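Local coordinates for single-stranded DNA-binding protein (Thermus aquaticus, PDB 2IHF) that probably binds single-stranded DNA and recruits partner proteins during DNA replication, recombination and repair, working as a homodimer whose chain carries two OB-fold domains, at residues A[3-8]-A[132-137]; A[196-201]-A[221-226]. The protein carries 1 engineered substitution. One frame throughout, in Å; residues are numbered along the deposited sequence.

Contact 1. Residues A[3-8]-A[132-137]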
ATOM      1  N   ARG A   3      -4.861  11.433  10.414  1.00 56.70           N
ATOM      2  CA  ARG A   3      -4.042  12.617  10.167  1.00 46.96           C
ATOM      3  C   ARG A   3      -2.673  12.056   9.840  1.00 32.96           C
ATOM      4  O   ARG A   3      -2.232  12.114   8.704  1.00 32.38           O
ATOM      5  CB  ARG A   3      -3.903  13.482  11.411  1.00 56.14           C
ATOM      6  CG  ARG A   3      -2.750  14.469  11.323  1.00 53.96           C
ATOM      7  CD  ARG A   3      -3.218  15.796  10.773  1.00 49.88           C
ATOM      8  NE  ARG A   3      -3.429  15.778   9.332  1.00 50.88           N
ATOM      9  CZ  ARG A   3      -2.448  15.649   8.444  1.00 44.23           C
ATOM     10  NH1 ARG A   3      -1.194  15.522   8.859  1.00 56.81           N
ATOM     11  NH2 ARG A   3      -2.715  15.660   7.142  1.00 32.90           N
ATOM     12  N   GLY A   4      -2.005  11.504  10.851  1.00 24.27           N
ATOM     13  CA  GLY A   4      -0.688  10.922  10.646  1.00 21.92           C
ATOM     14  C   GLY A   4      -0.819   9.523  10.069  1.00 25.37           C
ATOM     15  O   GLY A   4      -1.645   8.735  10.520  1.00 27.44           O
ATOM     16  N   LEU A   5      -0.024   9.212   9.057  1.00 22.23           N
ATOM     17  CA  LEU A   5      -0.076   7.895   8.440  1.00 20.82           C
ATOM     18  C   LEU A   5       1.361   7.540   8.121  1.00 20.70           C
ATOM     19  O   LEU A   5       2.137   8.388   7.688  1.00 16.79           O
ATOM     20  CB  LEU A   5      -0.935   7.908   7.171  1.00 17.29           C
ATOM     21  CG  LEU A   5      -1.159   6.558   6.495  1.00 25.63           C
ATOM     22  CD1 LEU A   5      -1.876   5.625   7.453  1.00 31.07           C
ATOM     23  CD2 LEU A   5      -1.964   6.752   5.231  1.00 22.07           C
ATOM     24  N   ASN A   6       1.707   6.277   8.319  1.00 17.75           N
ATOM     25  CA  ASN A   6       3.076   5.836   8.130  1.00 16.99           C
ATOM     26  C   ASN A   6       3.058   4.364   7.748  1.00 18.86           C
ATOM     27  O   ASN A   6       2.864   3.512   8.605  1.00 15.86           O
ATOM     28  CB  ASN A   6       3.804   6.040   9.464  1.00 23.84           C
ATOM     29  CG  ASN A   6       5.258   5.659   9.418  1.00 22.71           C
ATOM     30  OD1 ASN A   6       5.716   4.965   8.515  1.00 22.65           O
ATOM     31  ND2 ASN A   6       5.997   6.106  10.415  1.00 22.13           N
ATOM     32  N   GLN A   7       3.257   4.054   6.471  1.00 11.43           N
ATOM     33  CA  GLN A   7       3.233   2.661   6.042  1.00 13.35           C
ATOM     34  C   GLN A   7       4.278   2.387   4.975  1.00 20.17           C
ATOM     35  O   GLN A   7       4.467   3.195   4.064  1.00 14.46           O
ATOM     36  CB  GLN A   7       1.848   2.316   5.512  1.00 18.23           C
ATOM     37  CG  GLN A   7       0.732   2.749   6.444  1.00 26.09           C
ATOM     38  CD  GLN A   7      -0.618   2.757   5.764  1.00 27.05           C
ATOM     39  OE1 GLN A   7      -0.753   3.260   4.647  1.00 26.31           O
ATOM     40  NE2 GLN A   7      -1.632   2.214   6.436  1.00 26.47           N
ATOM     41  N   VAL A   8       4.959   1.247   5.108  1.00 16.95           N
ATOM     42  CA  VAL A   8       6.004   0.833   4.173  1.00 10.18           C
ATOM     43  C   VAL A   8       5.741  -0.592   3.690  1.00 15.78           C
ATOM     44  O   VAL A   8       5.384  -1.466   4.479  1.00 18.65           O
ATOM     45  CB  VAL A   8       7.415   0.893   4.830  1.00 17.30           C
ATOM     46  CG1 VAL A   8       8.480   0.492   3.832  1.00 17.53           C
ATOM     47  CG2 VAL A   8       7.700   2.286   5.332  1.00 23.38           C
ATOM     48  N   ILE A 132       3.643   5.183   2.087  1.00 12.34           N
ATOM     49  CA  ILE A 132       2.505   6.098   2.134  1.00 14.08           C
ATOM     50  C   ILE A 132       2.680   6.888   3.415  1.00 14.84           C
ATOM     51  O   ILE A 132       2.747   6.316   4.498  1.00 18.22           O
ATOM     52  CB  ILE A 132       1.143   5.405   2.227  1.00 20.02           C
ATOM     53  CG1 ILE A 132       0.891   4.522   1.006  1.00 16.98           C
ATOM     54  CG2 ILE A 132       0.056   6.458   2.309  1.00 17.05           C
ATOM     55  CD1 ILE A 132      -0.509   3.917   0.980  1.00 28.59           C
ATOM     56  N   LEU A 133       2.766   8.204   3.296  1.00 14.49           N
ATOM     57  CA  LEU A 133       2.911   9.054   4.471  1.00 11.49           C
ATOM     58  C   LEU A 133       1.869  10.168   4.453  1.00 12.61           C
ATOM     59  O   LEU A 133       1.445  10.632   3.392  1.00 13.78           O
ATOM     60  CB  LEU A 133       4.298   9.722   4.518  1.00 12.96           C
ATOM     61  CG  LEU A 133       5.617   8.952   4.525  1.00 18.54           C
ATOM     62  CD1 LEU A 133       6.745   9.969   4.582  1.00 23.49           C
ATOM     63  CD2 LEU A 133       5.707   8.006   5.697  1.00 13.97           C
ATOM     64  N   MET A 134       1.441  10.578   5.640  1.00 14.35           N
ATOM     65  CA  MET A 134       0.536  11.707   5.761  1.00 14.53           C
ATOM     66  C   MET A 134       0.988  12.417   7.024  1.00 20.62           C
ATOM     67  O   MET A 134       1.217  11.785   8.058  1.00 19.10           O
ATOM     68  CB  MET A 134      -0.927  11.263   5.855  1.00 14.02           C
ATOM     69  CG  MET A 134      -1.910  12.426   5.882  1.00 28.89           C
ATOM     70  SD  MET A 134      -3.546  12.064   5.167  1.00 31.66           S
ATOM     71  CE  MET A 134      -3.760  10.327   5.547  1.00 20.50           C
ATOM     72  N   GLY A 135       1.166  13.725   6.924  1.00 14.23           N
ATOM     73  CA  GLY A 135       1.603  14.482   8.075  1.00 17.46           C
ATOM     74  C   GLY A 135       1.551  15.961   7.782  1.00 20.56           C
ATOM     75  O   GLY A 135       0.800  16.397   6.910  1.00 19.08           O
ATOM     76  N   ASN A 136       2.365  16.730   8.496  1.00 19.03           N
ATOM     77  CA  ASN A 136       2.394  18.177   8.332  1.00 16.47           C
ATOM     78  C   ASN A 136       3.821  18.666   8.136  1.00 16.88           C
ATOM     79  O   ASN A 136       4.748  18.167   8.776  1.00 21.79           O
ATOM     80  CB  ASN A 136       1.769  18.827   9.562  1.00 24.60           C
ATOM     81  CG  ASN A 136       0.268  18.596   9.637  1.00 22.67           C
ATOM     82  OD1 ASN A 136      -0.501  19.283   8.976  1.00 33.36           O
ATOM     83  ND2 ASN A 136      -0.150  17.619  10.430  1.00 25.60           N
ATOM     84  N   LEU A 137       4.000  19.639   7.247  1.00 15.55           N
ATOM     85  CA  LEU A 137       5.327  20.173   6.981  1.00 17.59           C
ATOM     86  C   LEU A 137       5.904  20.828   8.228  1.00 21.94           C
ATOM     87  O   LEU A 137       5.221  21.572   8.927  1.00 19.71           O
ATOM     88  CB  LEU A 137       5.284  21.186   5.829  1.00 18.05           C
ATOM     89  CG  LEU A 137       4.718  20.706   4.489  1.00 24.71           C
ATOM     90  CD1 LEU A 137       5.007  21.760   3.433  1.00 27.46           C
ATOM     91  CD2 LEU A 137       5.336  19.380   4.081  1.00 35.67           C
TER
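An antiparallel ladder between the first strands of the two OB-fold domains joins Leu-5, Asn-6 and Gln-7 to Met-134, Leu-133 and Ile-132. The short strand axes run 162° apart in direction. Leu-5 and Met-134 form a hydrogen-bonded pair, with Leu-5 N to Met-134 O at 3.0 Å, and Gln-7 and Ile-132 form the next, with Ile-132 N to Gln-7 O at 2.9 Å. Between them Asn-6 and Leu-133 make a non-hydrogen-bonded pair, and Asn-6 ND2 hydrogen-bonds elsewhere, to Leu-82 O.

On the face bearing Leu-5, its CB meets Met-134 CB at 3.6 Å while its CD2 branch reaches Ile-132 CG2, also at 3.6 Å. Gln-7 swings CG beside its backbone N (chi1 -49°) and runs alongside Ile-132, its OE1 3.7 Å from Ile-132 CD1; its NE2 bonds Glu-79 of the second subunit.

Beyond the ladder, bends at chi2 and chi3 fold Arg-3 back over the neighbouring strand, where NH1 gives a weak hydrogen bond (2.9 Å, 146° at the hydrogen) to Gly-135 O, which lies at the guanidinium edge. Arg-3 NH2 lies 3.6 Å from Met-134 CG. An alanine here is likely to leave Gly-135 O without this weak donor and Met-134 CG without that neighbour. Pairing first strand to first strand across two OB folds resembles the subunit interface of tetrameric bacterial SSB proteins, here made within one chain.

Contact 2. Residues A[196-201]-A[221-226]; sequences LVIGRL and ALRLER
Leu-222 sets CG beside its backbone N (chi1 -59°), and Arg-200 does the same (chi1 -50°) before extending from CG to NE; the two side chains cross at about a right angle. Leu-222 CD1 sits over the centre of one guanidinium face, 3.7 Å from Arg-200 CZ, while Leu-222 CG rests 3.6 Å from Gly-199 CA. The outer end of Arg-200 is held by Asn-129 O, which accepts from NH1.

Leu-222, its CB pointing toward the opposite strand, faces Ile-198 together with Arg-223 in a classic beta bulge: Ile-198 O accepts from Leu-222 N at 2.7 Å and from Arg-223 N at 2.9 Å, both donors in the carbonyl plane. Past the bulge the antiparallel ladder is regular, and Leu-196 N to Glu-225 O (3.0 Å, 167° at the hydrogen) is nearly straight.

Val-197 and Leu-224 lie side by side on one face, CG2 to CD2 at 3.8 Å, and Val-197 CG1 also touches Ala-221 CB at 4.0 Å; helix 180-186 packs on Leu-224. On the other face Ile-198 CB meets Arg-223 CB at 3.8 Å, and the polar ends turn to the second subunit: Arg-223 bonds Ala-127 O there and Glu-225 forms a salt bridge with its Arg-126. The first face is thus hydrocarbon within the domain; on the second, apolar Leu-196 and Ile-198 also pack against the dimer partner.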
ATOM      1  N   LEU A 196      -0.129  14.423   1.986  1.00 15.57           N
ATOM      2  CA  LEU A 196      -0.232  12.979   1.764  1.00 14.36           C
ATOM      3  C   LEU A 196       0.848  12.652   0.744  1.00 15.66           C
ATOM      4  O   LEU A 196       0.882  13.237  -0.338  1.00 12.96           O
ATOM      5  CB  LEU A 196      -1.598  12.586   1.175  1.00 13.10           C
ATOM      6  CG  LEU A 196      -1.686  11.164   0.588  1.00 15.97           C
ATOM      7  CD1 LEU A 196      -1.401  10.145   1.680  1.00 21.07           C
ATOM      8  CD2 LEU A 196      -3.056  10.919  -0.023  1.00 12.53           C
ATOM      9  N   VAL A 197       1.736  11.732   1.090  1.00 11.02           N
ATOM     10  CA  VAL A 197       2.805  11.342   0.187  1.00 11.74           C
ATOM     11  C   VAL A 197       2.730   9.876  -0.196  1.00 17.76           C
ATOM     12  O   VAL A 197       2.524   9.012   0.647  1.00 15.93           O
ATOM     13  CB  VAL A 197       4.204  11.555   0.820  1.00 13.54           C
ATOM     14  CG1 VAL A 197       5.301  11.231  -0.208  1.00 17.86           C
ATOM     15  CG2 VAL A 197       4.335  12.981   1.339  1.00 13.69           C
ATOM     16  N   ILE A 198       2.895   9.600  -1.477  1.00 12.08           N
ATOM     17  CA  ILE A 198       2.921   8.225  -1.946  1.00 17.37           C
ATOM     18  C   ILE A 198       4.205   8.142  -2.766  1.00 16.74           C
ATOM     19  O   ILE A 198       4.371   8.860  -3.749  1.00 18.88           O
ATOM     20  CB  ILE A 198       1.668   7.906  -2.782  1.00 19.32           C
ATOM     21  CG1 ILE A 198       0.434   8.016  -1.872  1.00 27.04           C
ATOM     22  CG2 ILE A 198       1.772   6.518  -3.393  1.00 19.10           C
ATOM     23  CD1 ILE A 198      -0.862   7.694  -2.537  1.00 28.74           C
ATOM     24  N   GLY A 199       5.134   7.296  -2.340  1.00 14.61           N
ATOM     25  CA  GLY A 199       6.392   7.205  -3.056  1.00 16.03           C
ATOM     26  C   GLY A 199       7.236   5.985  -2.762  1.00 13.51           C
ATOM     27  O   GLY A 199       6.698   4.932  -2.426  1.00 12.97           O
ATOM     28  N   ARG A 200       8.555   6.146  -2.898  1.00 19.09           N
ATOM     29  CA  ARG A 200       9.529   5.083  -2.694  1.00 16.30           C
ATOM     30  C   ARG A 200      10.545   5.469  -1.625  1.00 16.05           C
ATOM     31  O   ARG A 200      10.855   6.640  -1.442  1.00 16.86           O
ATOM     32  CB  ARG A 200      10.281   4.802  -4.000  1.00 19.16           C
ATOM     33  CG  ARG A 200       9.362   4.594  -5.176  1.00 30.71           C
ATOM     34  CD  ARG A 200      10.099   4.070  -6.395  1.00 38.40           C
ATOM     35  NE  ARG A 200       9.219   3.867  -7.556  1.00 37.66           N
ATOM     36  CZ  ARG A 200       8.239   2.962  -7.641  1.00 35.89           C
ATOM     37  NH1 ARG A 200       7.978   2.143  -6.624  1.00 43.81           N
ATOM     38  NH2 ARG A 200       7.526   2.866  -8.757  1.00 45.35           N
ATOM     39  N   LEU A 201      11.067   4.462  -0.939  1.00 13.32           N
ATOM     40  CA  LEU A 201      12.063   4.663   0.096  1.00 12.36           C
ATOM     41  C   LEU A 201      13.441   4.579  -0.565  1.00 20.73           C
ATOM     42  O   LEU A 201      13.779   3.556  -1.155  1.00 23.74           O
ATOM     43  CB  LEU A 201      11.926   3.574   1.153  1.00 17.96           C
ATOM     44  CG  LEU A 201      12.622   3.834   2.484  1.00 25.38           C
ATOM     45  CD1 LEU A 201      12.101   5.136   3.074  1.00 20.94           C
ATOM     46  CD2 LEU A 201      12.359   2.681   3.432  1.00 21.32           C
ATOM     47  N   ALA A 221       8.912  11.177  -3.692  1.00 17.57           N
ATOM     48  CA  ALA A 221       7.488  11.205  -4.001  1.00 21.85           C
ATOM     49  C   ALA A 221       7.095  10.869  -5.431  1.00 19.80           C
ATOM     50  O   ALA A 221       7.727  11.321  -6.384  1.00 21.14           O
ATOM     51  CB  ALA A 221       6.903  12.566  -3.628  1.00 30.58           C
ATOM     52  N   LEU A 222       6.036  10.071  -5.563  1.00 19.65           N
ATOM     53  CA  LEU A 222       5.473   9.681  -6.860  1.00 21.62           C
ATOM     54  C   LEU A 222       4.141  10.408  -7.023  1.00 18.80           C
ATOM     55  O   LEU A 222       3.722  10.713  -8.133  1.00 20.07           O
ATOM     56  CB  LEU A 222       5.233   8.170  -6.911  1.00 23.68           C
ATOM     57  CG  LEU A 222       6.448   7.266  -6.704  1.00 32.64           C
ATOM     58  CD1 LEU A 222       6.020   5.818  -6.796  1.00 29.00           C
ATOM     59  CD2 LEU A 222       7.493   7.566  -7.743  1.00 35.48           C
ATOM     60  N   ARG A 223       3.488  10.667  -5.891  1.00 16.88           N
ATOM     61  CA  ARG A 223       2.204  11.377  -5.822  1.00 19.36           C
ATOM     62  C   ARG A 223       2.261  12.299  -4.603  1.00 15.02           C
ATOM     63  O   ARG A 223       2.846  11.931  -3.594  1.00 14.90           O
ATOM     64  CB  ARG A 223       1.018  10.413  -5.589  1.00 21.58           C
ATOM     65  CG  ARG A 223       0.778   9.299  -6.606  1.00 24.46           C
ATOM     66  CD  ARG A 223       0.279   9.816  -7.953  1.00 22.93           C
ATOM     67  NE  ARG A 223      -0.125   8.723  -8.845  1.00 28.07           N
ATOM     68  CZ  ARG A 223      -1.326   8.146  -8.835  1.00 25.99           C
ATOM     69  NH1 ARG A 223      -2.257   8.559  -7.983  1.00 25.77           N
ATOM     70  NH2 ARG A 223      -1.596   7.150  -9.667  1.00 29.71           N
ATOM     71  N   LEU A 224       1.662  13.484  -4.703  1.00 16.44           N
ATOM     72  CA  LEU A 224       1.564  14.426  -3.574  1.00 15.34           C
ATOM     73  C   LEU A 224       0.143  15.002  -3.600  1.00 20.59           C
ATOM     74  O   LEU A 224      -0.337  15.408  -4.654  1.00 19.22           O
ATOM     75  CB  LEU A 224       2.584  15.572  -3.679  1.00 17.25           C
ATOM     76  CG  LEU A 224       4.076  15.265  -3.483  1.00 16.60           C
ATOM     77  CD1 LEU A 224       4.879  16.549  -3.613  1.00 18.18           C
ATOM     78  CD2 LEU A 224       4.300  14.626  -2.114  1.00 15.99           C
ATOM     79  N   GLU A 225      -0.540  15.020  -2.460  1.00 14.60           N
ATOM     80  CA  GLU A 225      -1.900  15.556  -2.408  1.00 15.40           C
ATOM     81  C   GLU A 225      -2.089  16.324  -1.112  1.00 22.50           C
ATOM     82  O   GLU A 225      -1.393  16.066  -0.133  1.00 18.51           O
ATOM     83  CB  GLU A 225      -2.947  14.439  -2.454  1.00 13.03           C
ATOM     84  CG  GLU A 225      -2.932  13.536  -3.688  1.00 20.71           C
ATOM     85  CD  GLU A 225      -3.256  14.268  -4.979  1.00 24.33           C
ATOM     86  OE1 GLU A 225      -3.985  15.280  -4.940  1.00 23.68           O
ATOM     87  OE2 GLU A 225      -2.788  13.815  -6.041  1.00 23.56           O
ATOM     88  N   ARG A 226      -3.039  17.253  -1.099  1.00 20.00           N
ATOM     89  CA  ARG A 226      -3.298  18.045   0.098  1.00 20.57           C
ATOM     90  C   ARG A 226      -4.573  17.631   0.782  1.00 17.43           C
ATOM     91  O   ARG A 226      -5.649  17.738   0.199  1.00 25.11           O
ATOM     92  CB  ARG A 226      -3.421  19.540  -0.222  1.00 28.93           C
ATOM     93  CG  ARG A 226      -2.159  20.215  -0.708  1.00 38.07           C
ATOM     94  CD  ARG A 226      -2.271  21.738  -0.641  1.00 41.81           C
ATOM     95  NE  ARG A 226      -2.559  22.216   0.714  1.00 40.50           N
ATOM     96  CZ  ARG A 226      -2.441  23.487   1.099  1.00 46.41           C
ATOM     97  NH1 ARG A 226      -2.040  24.404   0.231  1.00 34.78           N
ATOM     98  NH2 ARG A 226      -2.720  23.844   2.348  1.00 42.81           N
TER

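Both contacts are largely buried, and their centres lie about 10 Å apart in one continuous sheet. Strands 128-145 and 194-203 are neighbours, and a probable hydrogen bond from Val-197 N to Leu-133 O (2.6 Å) ties contact 1 to contact 2. Their roles differ: contact 1 joins the two OB-fold domains of the chain, whereas contact 2 pairs strands inside the second. The first has a regular register and an arginine weakly hydrogen-bonded to a backbone carbonyl; the second breaks register at a bulge and carries the exposed Leu-222 against an arginine face. Each also meets the second subunit, through Gln-7 in contact 1 and through Arg-223 and Glu-225 in contact 2.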